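Local coordinates for protein 3-deoxy-d-manno-octulosonic-acid transferase (Acinetobacter baumannii, PDB 4BFC) that probably transfers Kdo from CMP-Kdo onto a lipid A precursor, the fragment here being its C-terminal CMP-Kdo-binding domain, at residues Gln186-Val189 with Asp190-Ala194. Sequence-based numbering, arbitrary orientation. Where two conformers were deposited one is given.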
ATOM      1  N   GLN A 186     -12.520   9.654 -21.025  1.00 28.86           N
ATOM      2  CA  GLN A 186     -12.742  10.059 -22.450  1.00 27.16           C
ATOM      3  C   GLN A 186     -11.578  10.860 -23.018  1.00 25.99           C
ATOM      4  O   GLN A 186     -11.145  10.610 -24.171  1.00 29.19           O
ATOM      5  CB  GLN A 186     -14.127  10.722 -22.621  1.00 32.38           C
ATOM      6  CG  GLN A 186     -14.748  10.620 -24.025  1.00 38.18           C
ATOM      7  CD  GLN A 186     -14.942   9.207 -24.597  1.00 36.89           C
ATOM      8  OE1 GLN A 186     -15.791   8.412 -24.129  1.00 39.41           O
ATOM      9  NE2 GLN A 186     -14.218   8.909 -25.680  1.00 41.29           N
ATOM     10  N   GLN A 187     -11.063  11.819 -22.246  1.00 24.68           N
ATOM     11  CA  GLN A 187      -9.938  12.594 -22.663  1.00 23.20           C
ATOM     12  C   GLN A 187      -8.653  11.774 -22.784  1.00 22.97           C
ATOM     13  O   GLN A 187      -7.853  12.071 -23.634  1.00 21.75           O
ATOM     14  CB  GLN A 187      -9.767  13.872 -21.858  1.00 26.98           C
ATOM     15  CG  GLN A 187      -8.685  14.762 -22.489  1.00 29.00           C
ATOM     16  CD  GLN A 187      -8.594  16.107 -21.826  1.00 30.72           C
ATOM     17  OE1 GLN A 187      -9.004  16.279 -20.663  1.00 29.30           O
ATOM     18  NE2 GLN A 187      -8.042  17.078 -22.557  1.00 36.79           N
ATOM     19  N   VAL A 188      -8.443  10.754 -21.921  1.00 21.16           N
ATOM     20  CA  VAL A 188      -7.289   9.883 -22.161  1.00 19.52           C
ATOM     21  C   VAL A 188      -7.365   9.224 -23.539  1.00 20.80           C
ATOM     22  O   VAL A 188      -6.369   9.164 -24.255  1.00 21.62           O
ATOM     23  CB  VAL A 188      -7.249   8.704 -21.141  1.00 21.14           C
ATOM     24  CG1 VAL A 188      -6.175   7.702 -21.526  1.00 20.98           C
ATOM     25  CG2 VAL A 188      -7.034   9.228 -19.723  1.00 22.97           C
ATOM     26  N   VAL A 189      -8.538   8.703 -23.875  1.00 21.78           N
ATOM     27  CA  VAL A 189      -8.725   8.048 -25.186  1.00 23.19           C
ATOM     28  C   VAL A 189      -8.575   9.083 -26.318  1.00 24.53           C
ATOM     29  O   VAL A 189      -7.881   8.790 -27.277  1.00 24.26           O
ATOM     30  CB  VAL A 189     -10.065   7.343 -25.278  1.00 21.85           C
ATOM     31  CG1 VAL A 189     -10.296   6.792 -26.695  1.00 24.29           C
ATOM     32  CG2 VAL A 189     -10.107   6.145 -24.304  1.00 23.92           C
ATOM     33  N   ASP A 190      -9.114  10.310 -26.195  0.50 26.13           N
ATOM     34  CA  ASP A 190      -8.935  11.401 -27.247  0.50 26.06           C
ATOM     35  C   ASP A 190      -7.491  11.659 -27.491  0.50 25.55           C
ATOM     36  O   ASP A 190      -6.999  11.774 -28.617  0.50 23.77           O
ATOM     37  CB  ASP A 190      -9.455  12.793 -26.797  0.50 25.78           C
ATOM     38  CG  ASP A 190      -9.313  13.863 -27.899  0.50 25.86           C
ATOM     39  OD1 ASP A 190     -10.176  13.815 -28.796  0.50 26.07           O
ATOM     40  OD2 ASP A 190      -8.363  14.719 -27.897  0.50 26.55           O
ATOM     41  N   ILE A 191      -6.803  11.841 -26.378  1.00 23.46           N
ATOM     42  CA  ILE A 191      -5.422  12.190 -26.455  1.00 24.38           C
ATOM     43  C   ILE A 191      -4.638  11.031 -27.125  1.00 22.58           C
ATOM     44  O   ILE A 191      -3.745  11.290 -27.987  1.00 21.79           O
ATOM     45  CB  ILE A 191      -4.815  12.554 -25.047  1.00 24.13           C
ATOM     46  CG1 ILE A 191      -5.390  13.885 -24.494  1.00 25.69           C
ATOM     47  CG2 ILE A 191      -3.325  12.588 -25.100  1.00 24.30           C
ATOM     48  CD1 ILE A 191      -5.198  14.073 -22.987  1.00 25.98           C
ATOM     49  N   TRP A 192      -4.907   9.792 -26.726  1.00 22.62           N
ATOM     50  CA  TRP A 192      -4.216   8.660 -27.312  1.00 20.25           C
ATOM     51  C   TRP A 192      -4.476   8.622 -28.825  1.00 19.59           C
ATOM     52  O   TRP A 192      -3.545   8.470 -29.582  1.00 22.64           O
ATOM     53  CB  TRP A 192      -4.733   7.365 -26.738  1.00 22.07           C
ATOM     54  CG  TRP A 192      -4.085   6.992 -25.428  1.00 21.79           C
ATOM     55  CD1 TRP A 192      -3.018   7.574 -24.753  1.00 22.03           C
ATOM     56  CD2 TRP A 192      -4.465   5.829 -24.670  1.00 21.70           C
ATOM     57  NE1 TRP A 192      -2.731   6.836 -23.570  1.00 22.07           N
ATOM     58  CE2 TRP A 192      -3.611   5.788 -23.482  1.00 20.92           C
ATOM     59  CE3 TRP A 192      -5.433   4.834 -24.852  1.00 20.36           C
ATOM     60  CZ2 TRP A 192      -3.685   4.740 -22.588  1.00 20.80           C
ATOM     61  CZ3 TRP A 192      -5.536   3.824 -23.897  1.00 22.26           C
ATOM     62  CH2 TRP A 192      -4.684   3.785 -22.796  1.00 22.15           C
ATOM     63  N   LEU A 193      -5.738   8.749 -29.221  1.00 23.93           N
ATOM     64  CA  LEU A 193      -6.023   8.600 -30.657  1.00 21.78           C
ATOM     65  C   LEU A 193      -5.356   9.692 -31.474  1.00 23.42           C
ATOM     66  O   LEU A 193      -4.892   9.436 -32.615  1.00 23.96           O
ATOM     67  CB  LEU A 193      -7.514   8.490 -30.883  1.00 21.71           C
ATOM     68  CG  LEU A 193      -8.179   7.297 -30.256  1.00 26.33           C
ATOM     69  CD1 LEU A 193      -9.677   7.477 -30.357  1.00 27.82           C
ATOM     70  CD2 LEU A 193      -7.683   6.024 -30.962  1.00 31.25           C
ATOM     71  N   ALA A 194      -5.335  10.886 -30.895  1.00 23.17           N
ATOM     72  CA  ALA A 194      -4.620  11.998 -31.523  1.00 24.84           C
ATOM     73  C   ALA A 194      -3.134  11.717 -31.627  1.00 23.02           C
ATOM     74  O   ALA A 194      -2.566  11.831 -32.682  1.00 25.33           O
ATOM     75  CB  ALA A 194      -4.887  13.278 -30.771  1.00 25.46           C
TER
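Val188 lays its CG1 methyl over one face of the Trp192 indole, a CH-pi contact in which the carbon sits 4.0 Å from the centroid of the six-membered ring and 18° off the ring normal. The carbonyl oxygen of Val188 lies over the same face of the indole, 3.4 Å from Trp192 CG. The valine's first torsion, with CG1 opposite the backbone N (chi1 172°), carries this methyl forward along the helix to the indole. At the edge of the ring, Trp192 NE1 donates a hydrogen bond to the carbonyl oxygen of Cys132, which satisfies the one polar atom of a buried side chain and helps to hold the rotation of the indole.

One residue further on, Val189 and Leu193 run side by side, Val189 CG1 meeting Leu193 CD1 at 3.8 Å; two apolar side chains one helical turn apart form a continuous surface that suits the face turned to helix 54-68. On another side of the helix Gln187 lends its aliphatic part to the contact: CG touches Ile191 CD1 at 3.6 Å, while OE1 accepts a hydrogen bond from the backbone N of Gln183. A glutamine therefore serves both a greasy neighbour and a polar one at a partly exposed position. Beneath these pairs run the regular alpha-helical i to i+4 hydrogen bonds, including Trp192 N to Val188 O at 2.9 Å and Leu193 N to Val189 O, the latter with a 164° angle at the hydrogen.

The amphipathic helix 185-197 packs against the parallel sheet of this Rossmann-like domain. Val188 and Trp192 face Phe133 of strand 131-134, and the indole also reaches Val45 and Ile47 of strand 43-50, whereas Val189 and Leu193 meet Tyr65 of the adjoining helix 54-68.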